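DR2417 (Deinococcus radiodurans, PDB 4XWW) probably degrades and matures RNA as a metal-dependent 5'-3' exonuclease of the metallo-beta-lactamase superfamily, possibly also cutting as an endonuclease. Local coordinates at residues L480-V485 with V492-R497; R251-L256 with G284-P289; R239-T244 with R336-I341; L393-F398 with L419-K424. All blocks are in the same frame, centred on the assembly; numbering follows the deposited sequence.

Contact 1. Residues L480-V485 with V492-R497; sequences LILTAV and VEVVAR
Ile481 and Val495 form a hydrogen-bonded antiparallel pair: Ile481 N donates to Val495 O at 2.8 Å and Val495 N returns to Ile481 O at 3.1 Å. Two residues on, Thr483 and Glu493 repeat the exchange, with Thr483 N to Glu493 O at 2.9 Å and Glu493 N to Thr483 O at 2.8 Å. Above the first pair the side chains run alongside each other, and CG2 of Ile481 presses on CB of Val495 at a tight 3.4 Å. CG1 of Ile481 lies roughly anti to the backbone N (chi1 158°), and this branch leads away from the partner strand. On the face carrying Leu480, Leu482, Val494 and Ala496, Leu480 CD2 touches both Val494 CG1 (3.5 Å) and Ala496 CB (3.4 Å), the latter tighter than usual contact, while Leu482 CD2 meets Val494 CG2 at 3.9 Å. The two strands are the arms of a beta hairpin in the C-terminal domain, and strand 552-556 pairs in parallel along the other edge of 480-485. Ile510 of helix 504-523 packs against Leu480 and Leu482. On the opposite face the second subunit approaches: its Ile554 packs on Ile481 and Val495, its Met556 on Glu493, and its Asp470 forms a salt bridge with Arg497.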
loop_
_atom_site.group_PDB
_atom_site.type_symbol
_atom_site.label_atom_id
_atom_site.label_comp_id
_atom_site.label_asym_id
_atom_site.label_seq_id
_atom_site.Cartn_x
_atom_site.Cartn_y
_atom_site.Cartn_z
ATOM N N LEU A 480 -24.990 -2.991 -12.943
ATOM C CA LEU A 480 -26.389 -3.281 -13.216
ATOM C C LEU A 480 -26.636 -3.204 -14.713
ATOM O O LEU A 480 -26.505 -2.138 -15.317
ATOM C CB LEU A 480 -27.304 -2.308 -12.475
ATOM C CG LEU A 480 -27.766 -2.825 -11.116
ATOM C CD1 LEU A 480 -28.654 -1.817 -10.404
ATOM C CD2 LEU A 480 -28.503 -4.123 -11.342
ATOM N N ILE A 481 -26.969 -4.337 -15.316
ATOM C CA ILE A 481 -27.341 -4.333 -16.719
ATOM C C ILE A 481 -28.866 -4.346 -16.850
ATOM O O ILE A 481 -29.538 -5.316 -16.491
ATOM C CB ILE A 481 -26.705 -5.520 -17.487
ATOM C CG1 ILE A 481 -27.492 -5.830 -18.764
ATOM C CG2 ILE A 481 -26.559 -6.737 -16.601
ATOM C CD1 ILE A 481 -26.939 -5.132 -19.982
ATOM N N LEU A 482 -29.403 -3.233 -17.337
ATOM C CA LEU A 482 -30.836 -3.081 -17.528
ATOM C C LEU A 482 -31.189 -3.221 -18.992
ATOM O O LEU A 482 -30.781 -2.408 -19.813
ATOM C CB LEU A 482 -31.316 -1.721 -17.032
ATOM C CG LEU A 482 -30.682 -1.111 -15.788
ATOM C CD1 LEU A 482 -30.556 0.381 -16.003
ATOM C CD2 LEU A 482 -31.538 -1.399 -14.576
ATOM N N THR A 483 -31.958 -4.244 -19.326
ATOM C CA THR A 483 -32.406 -4.388 -20.699
ATOM C C THR A 483 -33.917 -4.206 -20.777
ATOM O O THR A 483 -34.666 -4.846 -20.043
ATOM C CB THR A 483 -31.995 -5.746 -21.290
ATOM O OG1 THR A 483 -33.162 -6.495 -21.647
ATOM C CG2 THR A 483 -31.146 -6.533 -20.290
ATOM N N ALA A 484 -34.353 -3.313 -21.658
ATOM C CA ALA A 484 -35.777 -3.080 -21.861
ATOM C C ALA A 484 -36.294 -3.937 -23.003
ATOM O O ALA A 484 -35.737 -3.920 -24.098
ATOM C CB ALA A 484 -36.045 -1.609 -22.137
ATOM N N VAL A 485 -37.354 -4.695 -22.740
ATOM C CA VAL A 485 -37.990 -5.505 -23.774
ATOM C C VAL A 485 -39.358 -4.928 -24.120
ATOM O O VAL A 485 -40.246 -4.857 -23.275
ATOM C CB VAL A 485 -38.142 -6.974 -23.342
ATOM C CG1 VAL A 485 -38.462 -7.848 -24.550
ATOM C CG2 VAL A 485 -36.873 -7.456 -22.652
ATOM N N VAL A 492 -38.907 -4.389 -18.055
ATOM C CA VAL A 492 -37.477 -4.176 -17.875
ATOM C C VAL A 492 -36.826 -5.363 -17.170
ATOM O O VAL A 492 -37.409 -5.955 -16.264
ATOM C CB VAL A 492 -37.205 -2.880 -17.083
ATOM C CG1 VAL A 492 -35.711 -2.649 -16.916
ATOM C CG2 VAL A 492 -37.845 -1.699 -17.786
ATOM N N GLU A 493 -35.619 -5.712 -17.597
ATOM C CA GLU A 493 -34.898 -6.825 -17.001
ATOM C C GLU A 493 -33.619 -6.359 -16.302
ATOM O O GLU A 493 -32.831 -5.599 -16.864
ATOM C CB GLU A 493 -34.577 -7.873 -18.063
ATOM C CG GLU A 493 -35.799 -8.619 -18.567
ATOM C CD GLU A 493 -35.628 -10.118 -18.473
ATOM O OE1 GLU A 493 -34.760 -10.664 -19.185
ATOM O OE2 GLU A 493 -36.352 -10.750 -17.675
ATOM N N VAL A 494 -33.425 -6.825 -15.071
ATOM C CA VAL A 494 -32.304 -6.389 -14.241
ATOM C C VAL A 494 -31.333 -7.522 -13.913
ATOM O O VAL A 494 -31.726 -8.557 -13.377
ATOM C CB VAL A 494 -32.807 -5.773 -12.919
ATOM C CG1 VAL A 494 -31.664 -5.617 -11.924
ATOM C CG2 VAL A 494 -33.486 -4.439 -13.176
ATOM N N VAL A 495 -30.060 -7.321 -14.239
ATOM C CA VAL A 495 -29.019 -8.228 -13.766
ATOM C C VAL A 495 -27.915 -7.451 -13.052
ATOM O O VAL A 495 -27.411 -6.450 -13.563
ATOM C CB VAL A 495 -28.398 -9.055 -14.900
ATOM C CG1 VAL A 495 -27.298 -9.968 -14.343
ATOM C CG2 VAL A 495 -29.463 -9.855 -15.627
ATOM N N ALA A 496 -27.561 -7.924 -11.859
ATOM C CA ALA A 496 -26.540 -7.292 -11.032
ATOM C C ALA A 496 -25.380 -8.243 -10.766
ATOM O O ALA A 496 -25.591 -9.424 -10.499
ATOM C CB ALA A 496 -27.148 -6.832 -9.716
ATOM N N ARG A 497 -24.154 -7.732 -10.840
ATOM C CA ARG A 497 -22.997 -8.499 -10.387
ATOM C C ARG A 497 -22.103 -7.619 -9.519
ATOM O O ARG A 497 -21.803 -6.484 -9.879
ATOM C CB ARG A 497 -22.209 -9.070 -11.568
ATOM C CG ARG A 497 -22.693 -10.421 -12.023
ATOM C CD ARG A 497 -22.514 -11.424 -10.910
ATOM N NE ARG A 497 -21.381 -12.302 -11.166
ATOM C CZ ARG A 497 -21.491 -13.601 -11.414
ATOM N NH1 ARG A 497 -22.687 -14.175 -11.425
ATOM N NH2 ARG A 497 -20.406 -14.328 -11.643
#

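Contact 2. Residues R251-L256 with G284-P289; sequences RIQNIL and GHMNPP
In the beta-CASP domain, the loop that follows helix 271-282 is laid against helix 249-261, with the Gln253 amide clasping the backbone of Asn287. The loop starts at a Schellman motif in which Gly284, at positive phi, ends the preceding helix. Gln253 OE1 accepts Asn287 N at 2.7 Å, the donor tilted 29° from the carbonyl plane. In return Gln253 NE2 gives a straight bond to Asn287 O at 3.0 Å; the oxygen lies in the glutamine amide plane, yet the nitrogen stands well above the carbonyl plane of Asn287. A bend at chi2 (71°) turns the amide so that both of its ends face the same residue, and NE2 is also bonded to Asp257 OD2 one helical turn on. Flanking this clasp is an apolar patch. The Met286 chain runs extended to its sulfur and then bends, carrying CE to Ile252 CG2 (3.9 Å), while its CG meets Leu256 CD1 at 4.0 Å, the two side chains crossing at about a right angle. Leu256 CD1 also touches the Pro288 ring, and Leu256 CB lies 3.9 Å from CD of Pro289. Two bonds to the N-H and C=O of one residue, with a third from NE2 to Asp257, would fix the rotation of the buried glutamine amide and tie the irregular loop to the side of the helix, giving the backbone N and O of Asn287, which lies outside any helix or strand, a side-chain partner.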
loop_
_atom_site.group_PDB
_atom_site.type_symbol
_atom_site.label_atom_id
_atom_site.label_comp_id
_atom_site.label_asym_id
_atom_site.label_seq_id
_atom_site.Cartn_x
_atom_site.Cartn_y
_atom_site.Cartn_z
ATOM N N ARG A 251 23.490 -12.554 -0.889
ATOM C CA ARG A 251 22.711 -12.897 0.311
ATOM C C ARG A 251 22.534 -14.411 0.461
ATOM O O ARG A 251 22.805 -14.988 1.529
ATOM C CB ARG A 251 21.348 -12.206 0.245
ATOM C CG ARG A 251 20.430 -12.365 1.492
ATOM C CD ARG A 251 20.754 -11.369 2.613
ATOM N NE ARG A 251 20.833 -9.990 2.146
ATOM C CZ ARG A 251 19.800 -9.168 1.971
ATOM N NH1 ARG A 251 18.547 -9.563 2.267
ATOM N NH2 ARG A 251 20.036 -7.928 1.529
ATOM N N ILE A 252 22.072 -15.055 -0.604
ATOM C CA ILE A 252 21.822 -16.486 -0.548
ATOM C C ILE A 252 23.125 -17.267 -0.368
ATOM O O ILE A 252 23.183 -18.200 0.425
ATOM C CB ILE A 252 21.071 -16.969 -1.793
ATOM C CG1 ILE A 252 19.684 -16.313 -1.818
ATOM C CG2 ILE A 252 20.926 -18.474 -1.755
ATOM C CD1 ILE A 252 18.908 -16.491 -3.123
ATOM N N GLN A 253 24.180 -16.888 -1.079
ATOM C CA GLN A 253 25.448 -17.604 -0.910
ATOM C C GLN A 253 25.934 -17.492 0.535
ATOM O O GLN A 253 26.358 -18.479 1.142
ATOM C CB GLN A 253 26.532 -17.070 -1.848
ATOM C CG GLN A 253 27.895 -17.735 -1.614
ATOM C CD GLN A 253 27.930 -19.188 -2.069
ATOM O OE1 GLN A 253 27.368 -19.540 -3.107
ATOM N NE2 GLN A 253 28.627 -20.034 -1.310
ATOM N N ASN A 254 25.859 -16.293 1.090
ATOM C CA ASN A 254 26.282 -16.113 2.479
ATOM C C ASN A 254 25.428 -16.946 3.438
ATOM O O ASN A 254 25.934 -17.469 4.427
ATOM C CB ASN A 254 26.252 -14.627 2.852
ATOM C CG ASN A 254 27.325 -13.820 2.125
ATOM O OD1 ASN A 254 28.369 -14.354 1.727
ATOM N ND2 ASN A 254 27.086 -12.522 1.980
ATOM N N ILE A 255 24.150 -17.121 3.115
ATOM C CA ILE A 255 23.288 -17.983 3.918
ATOM C C ILE A 255 23.704 -19.458 3.769
ATOM O O ILE A 255 23.701 -20.213 4.743
ATOM C CB ILE A 255 21.805 -17.788 3.534
ATOM C CG1 ILE A 255 21.357 -16.379 3.949
ATOM C CG2 ILE A 255 20.928 -18.918 4.110
ATOM C CD1 ILE A 255 20.120 -15.916 3.203
ATOM N N LEU A 256 24.071 -19.866 2.559
ATOM C CA LEU A 256 24.546 -21.239 2.359
ATOM C C LEU A 256 25.764 -21.510 3.231
ATOM O O LEU A 256 25.867 -22.553 3.880
ATOM C CB LEU A 256 24.889 -21.505 0.893
ATOM C CG LEU A 256 23.755 -21.266 -0.102
ATOM C CD1 LEU A 256 24.198 -21.699 -1.520
ATOM C CD2 LEU A 256 22.473 -21.972 0.313
ATOM N N GLY A 284 29.229 -19.373 -11.980
ATOM C CA GLY A 284 30.224 -19.358 -10.923
ATOM C C GLY A 284 29.997 -18.439 -9.735
ATOM O O GLY A 284 30.892 -18.270 -8.905
ATOM N N HIS A 285 28.807 -17.852 -9.629
ATOM C CA HIS A 285 28.537 -16.921 -8.538
ATOM C C HIS A 285 27.980 -17.597 -7.298
ATOM O O HIS A 285 28.001 -17.023 -6.220
ATOM C CB HIS A 285 27.573 -15.824 -8.999
ATOM C CG HIS A 285 28.117 -15.011 -10.125
ATOM N ND1 HIS A 285 29.144 -14.111 -9.964
ATOM C CD2 HIS A 285 27.786 -14.972 -11.443
ATOM C CE1 HIS A 285 29.436 -13.555 -11.128
ATOM N NE2 HIS A 285 28.618 -14.059 -12.040
ATOM N N MET A 286 27.485 -18.815 -7.464
ATOM C CA MET A 286 26.930 -19.563 -6.338
ATOM C C MET A 286 27.596 -20.921 -6.241
ATOM O O MET A 286 27.646 -21.660 -7.221
ATOM C CB MET A 286 25.422 -19.728 -6.475
ATOM C CG MET A 286 24.748 -20.278 -5.212
ATOM S SD MET A 286 22.978 -20.547 -5.427
ATOM C CE MET A 286 22.379 -18.843 -5.351
ATOM N N ASN A 287 28.087 -21.241 -5.048
ATOM C CA ASN A 287 28.808 -22.476 -4.803
ATOM C C ASN A 287 28.388 -23.079 -3.466
ATOM O O ASN A 287 28.949 -22.757 -2.426
ATOM C CB ASN A 287 30.317 -22.220 -4.834
ATOM C CG ASN A 287 30.780 -21.625 -6.152
ATOM O OD1 ASN A 287 30.990 -22.350 -7.125
ATOM N ND2 ASN A 287 30.937 -20.301 -6.194
ATOM N N PRO A 288 27.373 -23.940 -3.491
ATOM C CA PRO A 288 26.872 -24.536 -2.251
ATOM C C PRO A 288 27.935 -25.445 -1.647
ATOM O O PRO A 288 28.450 -26.315 -2.343
ATOM C CB PRO A 288 25.641 -25.339 -2.701
ATOM C CG PRO A 288 25.310 -24.824 -4.068
ATOM C CD PRO A 288 26.593 -24.352 -4.666
ATOM N N PRO A 289 28.268 -25.228 -0.370
ATOM C CA PRO A 289 29.315 -26.008 0.296
ATOM C C PRO A 289 28.872 -27.454 0.522
ATOM O O PRO A 289 29.704 -28.354 0.634
ATOM C CB PRO A 289 29.526 -25.264 1.620
ATOM C CG PRO A 289 28.284 -24.446 1.818
ATOM C CD PRO A 289 27.779 -24.113 0.460
#

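Contact 3. Residues R239-T244 with R336-I341; sequences RVFLTT and RGDTVI
Arg239 grips the carboxylate of Asp338 side-on in a two-point salt bridge: NE reaches OD1 at 3.0 Å and NH2 reaches OD2 at 2.8 Å, each oxygen met on its syn side. The two flat groups are not coplanar but turned 36° from one another. The bend of the arginine chain at chi3 (-61°) swings the guanidinium alongside the aspartate. NH2 has a further acceptor in Ala333 O, and OD2 also takes Arg335 N, a network that would be expected to stabilise the carboxylate as an anion. One water links Arg239 N to Asp338 OD1; a second donates to the carbonyls of Arg239 and Gly337 and accepts from Thr339 OG1. Beyond this end the backbones run parallel, with Thr339 N bonded to Arg239 O, Phe241 N to Thr339 O (2.8 Å), Ile341 N to Phe241 O (2.7 Å) and Thr243 N to Ile341 O. The Phe241 ring turns its edge to the arginine, Phe241 CZ standing 3.7 Å above the centre of the Arg239 guanidinium, while Phe241 CE1 meets Asp338 CG at 3.7 Å. Across the other face, Ile341 CD1 touches Val240 CG1 at 3.9 Å and its CG2 touches Leu242 CD1 at 4.0 Å; Leu229 of helix 222-234 packs on Leu242 and Ile341. Strand 240-243 is the middle strand of the five-stranded parallel sheet of the beta-CASP domain, with 339-342 on one side and 306-310 on the other, in an alpha/beta core layered by helices.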
loop_
_atom_site.group_PDB
_atom_site.type_symbol
_atom_site.label_atom_id
_atom_site.label_comp_id
_atom_site.label_asym_id
_atom_site.label_seq_id
_atom_site.Cartn_x
_atom_site.Cartn_y
_atom_site.Cartn_z
ATOM N N ARG A 239 13.429 -25.515 13.201
ATOM C CA ARG A 239 13.575 -25.270 11.767
ATOM C C ARG A 239 13.668 -23.768 11.466
ATOM O O ARG A 239 13.089 -22.940 12.175
ATOM C CB ARG A 239 12.398 -25.882 10.996
ATOM C CG ARG A 239 12.271 -27.372 11.101
ATOM C CD ARG A 239 11.265 -27.906 10.080
ATOM N NE ARG A 239 9.941 -27.334 10.318
ATOM C CZ ARG A 239 8.826 -27.730 9.713
ATOM N NH1 ARG A 239 8.860 -28.721 8.837
ATOM N NH2 ARG A 239 7.672 -27.137 9.992
ATOM N N VAL A 240 14.383 -23.416 10.407
ATOM C CA VAL A 240 14.456 -22.034 9.938
ATOM C C VAL A 240 13.971 -21.981 8.497
ATOM O O VAL A 240 14.416 -22.769 7.645
ATOM C CB VAL A 240 15.892 -21.448 10.028
ATOM C CG1 VAL A 240 15.968 -20.028 9.442
ATOM C CG2 VAL A 240 16.417 -21.492 11.450
ATOM N N PHE A 241 13.061 -21.049 8.242
ATOM C CA PHE A 241 12.636 -20.680 6.901
ATOM C C PHE A 241 13.066 -19.257 6.662
ATOM O O PHE A 241 12.874 -18.385 7.512
ATOM C CB PHE A 241 11.118 -20.805 6.726
ATOM C CG PHE A 241 10.566 -22.181 7.001
ATOM C CD1 PHE A 241 10.460 -22.657 8.302
ATOM C CD2 PHE A 241 10.123 -22.987 5.966
ATOM C CE1 PHE A 241 9.944 -23.932 8.556
ATOM C CE2 PHE A 241 9.597 -24.245 6.209
ATOM C CZ PHE A 241 9.517 -24.725 7.504
ATOM N N LEU A 242 13.661 -19.002 5.505
ATOM C CA LEU A 242 14.090 -17.658 5.184
ATOM C C LEU A 242 13.645 -17.315 3.763
ATOM O O LEU A 242 13.726 -18.157 2.885
ATOM C CB LEU A 242 15.619 -17.534 5.320
ATOM C CG LEU A 242 16.232 -16.168 5.022
ATOM C CD1 LEU A 242 17.488 -15.977 5.882
ATOM C CD2 LEU A 242 16.589 -16.023 3.523
ATOM N N THR A 243 13.169 -16.090 3.559
ATOM C CA THR A 243 12.829 -15.608 2.218
ATOM C C THR A 243 13.590 -14.349 1.917
ATOM O O THR A 243 13.892 -13.551 2.805
ATOM C CB THR A 243 11.305 -15.349 2.060
ATOM O OG1 THR A 243 11.005 -15.023 0.697
ATOM C CG2 THR A 243 10.842 -14.190 2.957
ATOM N N THR A 244 13.964 -14.198 0.644
ATOM C CA THR A 244 14.626 -13.014 0.158
ATOM C C THR A 244 14.336 -13.019 -1.350
ATOM O O THR A 244 13.646 -13.920 -1.826
ATOM C CB THR A 244 16.134 -13.055 0.480
ATOM O OG1 THR A 244 16.739 -11.794 0.205
ATOM C CG2 THR A 244 16.813 -14.162 -0.312
ATOM N N ARG A 336 4.441 -24.067 15.675
ATOM C CA ARG A 336 5.108 -23.374 16.776
ATOM C C ARG A 336 6.497 -23.937 16.981
ATOM O O ARG A 336 6.652 -25.145 17.087
ATOM C CB ARG A 336 4.327 -23.514 18.075
ATOM C CG ARG A 336 3.393 -22.389 18.358
ATOM C CD ARG A 336 2.520 -22.647 19.580
ATOM N NE ARG A 336 1.138 -22.344 19.232
ATOM C CZ ARG A 336 0.673 -21.109 19.107
ATOM N NH1 ARG A 336 1.474 -20.078 19.332
ATOM N NH2 ARG A 336 -0.595 -20.906 18.778
ATOM N N GLY A 337 7.497 -23.064 17.061
ATOM C CA GLY A 337 8.870 -23.502 17.191
ATOM C C GLY A 337 9.681 -23.179 15.949
ATOM O O GLY A 337 10.884 -22.955 16.036
ATOM N N ASP A 338 9.024 -23.170 14.791
ATOM C CA ASP A 338 9.661 -22.693 13.558
ATOM C C ASP A 338 10.049 -21.226 13.653
ATOM O O ASP A 338 9.376 -20.430 14.318
ATOM C CB ASP A 338 8.735 -22.873 12.339
ATOM C CG ASP A 338 8.540 -24.338 11.944
ATOM O OD1 ASP A 338 9.396 -25.171 12.297
ATOM O OD2 ASP A 338 7.513 -24.674 11.309
ATOM N N THR A 339 11.120 -20.866 12.952
ATOM C CA THR A 339 11.510 -19.474 12.781
ATOM C C THR A 339 11.377 -19.087 11.316
ATOM O O THR A 339 11.898 -19.781 10.439
ATOM C CB THR A 339 12.957 -19.231 13.271
ATOM O OG1 THR A 339 13.049 -19.615 14.653
ATOM C CG2 THR A 339 13.338 -17.765 13.141
ATOM N N VAL A 340 10.682 -17.983 11.051
ATOM C CA VAL A 340 10.615 -17.456 9.686
ATOM C C VAL A 340 11.303 -16.105 9.622
ATOM O O VAL A 340 10.997 -15.193 10.398
ATOM C CB VAL A 340 9.179 -17.336 9.179
ATOM C CG1 VAL A 340 9.155 -16.580 7.812
ATOM C CG2 VAL A 340 8.589 -18.716 9.047
ATOM N N ILE A 341 12.272 -15.989 8.714
ATOM C CA ILE A 341 13.022 -14.750 8.556
ATOM C C ILE A 341 12.677 -14.105 7.219
ATOM O O ILE A 341 12.841 -14.726 6.160
ATOM C CB ILE A 341 14.545 -14.992 8.609
ATOM C CG1 ILE A 341 14.979 -15.634 9.934
ATOM C CG2 ILE A 341 15.323 -13.692 8.337
ATOM C CD1 ILE A 341 16.412 -16.227 9.872
HETATM O O HOH W 1 10.869 -26.211 14.297
HETATM O O HOH W 2 13.257 -22.348 14.957
#

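Contact 4. Residues L393-F398 with L419-K424; sequences LTRPKF and LPRPPK
Arg395, which leaves the end of helix 384-394 with positive phi, lies alongside Arg421, both side chains pointing the same way. Its NE stands over one face of the Arg421 guanidinium, 3.4 Å from NH2, with the two guanidinium planes 50° apart. Both nitrogens are donors, so the pair is a close approach of like charges and not a bond; Arg395 also touches a crystal neighbour, which may influence its pose. Pro396 follows, its carbonyl oxygen receiving the CA-H of Pro423 (CA to O 3.5 Å), while the two proline rings meet loosely through their CG atoms. At Lys397 the carbonyl takes Lys424 N at 2.8 Å, a weak hydrogen bond because it is bent to 124°. CG of Lys397 is placed anti to the backbone N (chi1 -176°) and the chain is extended beyond it, as is that of Lys424; the two run side by side with Lys397 CE 3.9 Å from Lys424 CD. Their NZ atoms, 4.7 Å apart, converge on OD1 of Asp440, which would offset the repulsion between them, and Lys397 NZ also bonds Pro439 O. Phe398 brings CE1 to 4.1 Å from Lys424 CB, while CG of the preceding Lys397 sits over the centre of one ring face, and the ring stacks with Phe442. From here strand 398-402, helix 406-417 and strand 425-426 form a beta-alpha-beta crossover between neighbouring parallel strands, the last of them at the edge of one of the mixed sheets of the metallo-beta-lactamase fold.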
loop_
_atom_site.group_PDB
_atom_site.type_symbol
_atom_site.label_atom_id
_atom_site.label_comp_id
_atom_site.label_asym_id
_atom_site.label_seq_id
_atom_site.Cartn_x
_atom_site.Cartn_y
_atom_site.Cartn_z
ATOM N N LEU A 393 33.778 12.095 -6.874
ATOM C CA LEU A 393 34.837 11.443 -7.638
ATOM C C LEU A 393 34.781 11.803 -9.127
ATOM O O LEU A 393 35.816 11.956 -9.774
ATOM C CB LEU A 393 34.741 9.925 -7.461
ATOM C CG LEU A 393 35.242 9.348 -6.143
ATOM C CD1 LEU A 393 35.002 7.850 -6.126
ATOM C CD2 LEU A 393 36.760 9.634 -5.979
ATOM N N THR A 394 33.569 11.917 -9.667
ATOM C CA THR A 394 33.401 12.165 -11.101
ATOM C C THR A 394 33.444 13.644 -11.469
ATOM O O THR A 394 33.809 13.987 -12.609
ATOM C CB THR A 394 32.103 11.562 -11.639
ATOM O OG1 THR A 394 31.007 11.992 -10.830
ATOM C CG2 THR A 394 32.185 10.046 -11.627
ATOM N N ARG A 395 33.082 14.516 -10.531
ATOM C CA ARG A 395 33.130 15.963 -10.785
ATOM C C ARG A 395 32.502 16.337 -12.131
ATOM O O ARG A 395 33.142 16.992 -12.956
ATOM C CB ARG A 395 34.581 16.468 -10.742
ATOM C CG ARG A 395 35.111 16.697 -9.335
ATOM C CD ARG A 395 36.511 16.111 -9.148
ATOM N NE ARG A 395 37.476 16.601 -10.127
ATOM C CZ ARG A 395 38.557 15.924 -10.505
ATOM N NH1 ARG A 395 38.796 14.727 -9.989
ATOM N NH2 ARG A 395 39.396 16.435 -11.402
ATOM N N PRO A 396 31.253 15.908 -12.373
ATOM C CA PRO A 396 30.696 16.017 -13.724
ATOM C C PRO A 396 30.281 17.442 -14.072
ATOM O O PRO A 396 29.871 18.218 -13.203
ATOM C CB PRO A 396 29.471 15.103 -13.661
ATOM C CG PRO A 396 28.992 15.296 -12.267
ATOM C CD PRO A 396 30.248 15.396 -11.420
ATOM N N LYS A 397 30.363 17.786 -15.345
ATOM C CA LYS A 397 29.882 19.089 -15.771
ATOM C C LYS A 397 28.361 19.105 -15.723
ATOM O O LYS A 397 27.763 20.071 -15.257
ATOM C CB LYS A 397 30.379 19.434 -17.170
ATOM C CG LYS A 397 29.989 20.841 -17.631
ATOM C CD LYS A 397 30.811 21.264 -18.871
ATOM C CE LYS A 397 30.545 22.736 -19.232
ATOM N NZ LYS A 397 31.174 23.155 -20.516
ATOM N N PHE A 398 27.737 18.023 -16.183
ATOM C CA PHE A 398 26.279 17.968 -16.251
ATOM C C PHE A 398 25.761 16.723 -15.540
ATOM O O PHE A 398 26.483 15.737 -15.421
ATOM C CB PHE A 398 25.839 18.008 -17.708
ATOM C CG PHE A 398 26.244 19.282 -18.419
ATOM C CD1 PHE A 398 25.858 20.507 -17.909
ATOM C CD2 PHE A 398 27.007 19.251 -19.581
ATOM C CE1 PHE A 398 26.221 21.688 -18.551
ATOM C CE2 PHE A 398 27.384 20.428 -20.231
ATOM C CZ PHE A 398 26.985 21.652 -19.711
ATOM N N LEU A 419 27.581 19.706 -2.291
ATOM C CA LEU A 419 28.967 19.217 -2.406
ATOM C C LEU A 419 29.965 20.279 -2.864
ATOM O O LEU A 419 29.566 21.342 -3.346
ATOM C CB LEU A 419 28.993 18.011 -3.349
ATOM C CG LEU A 419 27.990 16.936 -2.912
ATOM C CD1 LEU A 419 28.046 15.717 -3.834
ATOM C CD2 LEU A 419 28.181 16.526 -1.439
ATOM N N PRO A 420 31.279 20.008 -2.707
ATOM C CA PRO A 420 32.255 21.065 -3.019
ATOM C C PRO A 420 32.242 21.553 -4.476
ATOM O O PRO A 420 32.539 22.720 -4.703
ATOM C CB PRO A 420 33.597 20.410 -2.684
ATOM C CG PRO A 420 33.270 19.409 -1.627
ATOM C CD PRO A 420 31.897 18.885 -1.972
ATOM N N ARG A 421 31.909 20.692 -5.433
ATOM C CA ARG A 421 31.916 21.088 -6.844
ATOM C C ARG A 421 30.665 20.610 -7.554
ATOM O O ARG A 421 30.710 19.645 -8.315
ATOM C CB ARG A 421 33.145 20.543 -7.565
ATOM C CG ARG A 421 34.463 21.027 -6.977
ATOM C CD ARG A 421 35.515 21.173 -8.062
ATOM N NE ARG A 421 36.725 20.414 -7.769
ATOM C CZ ARG A 421 37.530 19.922 -8.705
ATOM N NH1 ARG A 421 37.242 20.104 -9.987
ATOM N NH2 ARG A 421 38.617 19.241 -8.362
ATOM N N PRO A 422 29.545 21.301 -7.319
ATOM C CA PRO A 422 28.266 20.922 -7.928
ATOM C C PRO A 422 28.365 20.957 -9.442
ATOM O O PRO A 422 29.198 21.693 -9.977
ATOM C CB PRO A 422 27.297 22.002 -7.425
ATOM C CG PRO A 422 27.983 22.620 -6.252
ATOM C CD PRO A 422 29.436 22.544 -6.544
ATOM N N PRO A 423 27.533 20.168 -10.130
ATOM C CA PRO A 423 27.520 20.226 -11.594
ATOM C C PRO A 423 27.129 21.606 -12.073
ATOM O O PRO A 423 26.397 22.307 -11.371
ATOM C CB PRO A 423 26.448 19.206 -11.991
ATOM C CG PRO A 423 26.227 18.369 -10.778
ATOM C CD PRO A 423 26.523 19.242 -9.600
ATOM N N LYS A 424 27.614 21.989 -13.246
ATOM C CA LYS A 424 27.217 23.251 -13.850
ATOM C C LYS A 424 25.702 23.342 -13.983
ATOM O O LYS A 424 25.100 24.378 -13.676
ATOM C CB LYS A 424 27.864 23.412 -15.215
ATOM C CG LYS A 424 27.413 24.678 -15.921
ATOM C CD LYS A 424 28.360 25.064 -17.020
ATOM C CE LYS A 424 27.963 26.420 -17.588
ATOM N NZ LYS A 424 28.802 26.827 -18.740
#

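Contacts 2 and 3 belong to one body, the beta-CASP domain: their centres are 19 Å apart and they meet where Ile255 CD1 of helix 249-261 packs on Leu242 CD2 of strand 240-243 at 3.5 Å. Both lie near the bound RNA, with nearest atoms about 5 Å away for contact 3 and about 7 Å for contact 2, and both approach Phe245, a nucleotide-binding residue. Contact 4 lies about 21 Å from the RNA, although strand 398-402 leads on to the zinc ligand His403. Contact 1 is remote, its centre 66 Å from that of contact 4, and lies where the second subunit packs against the C-terminal domain.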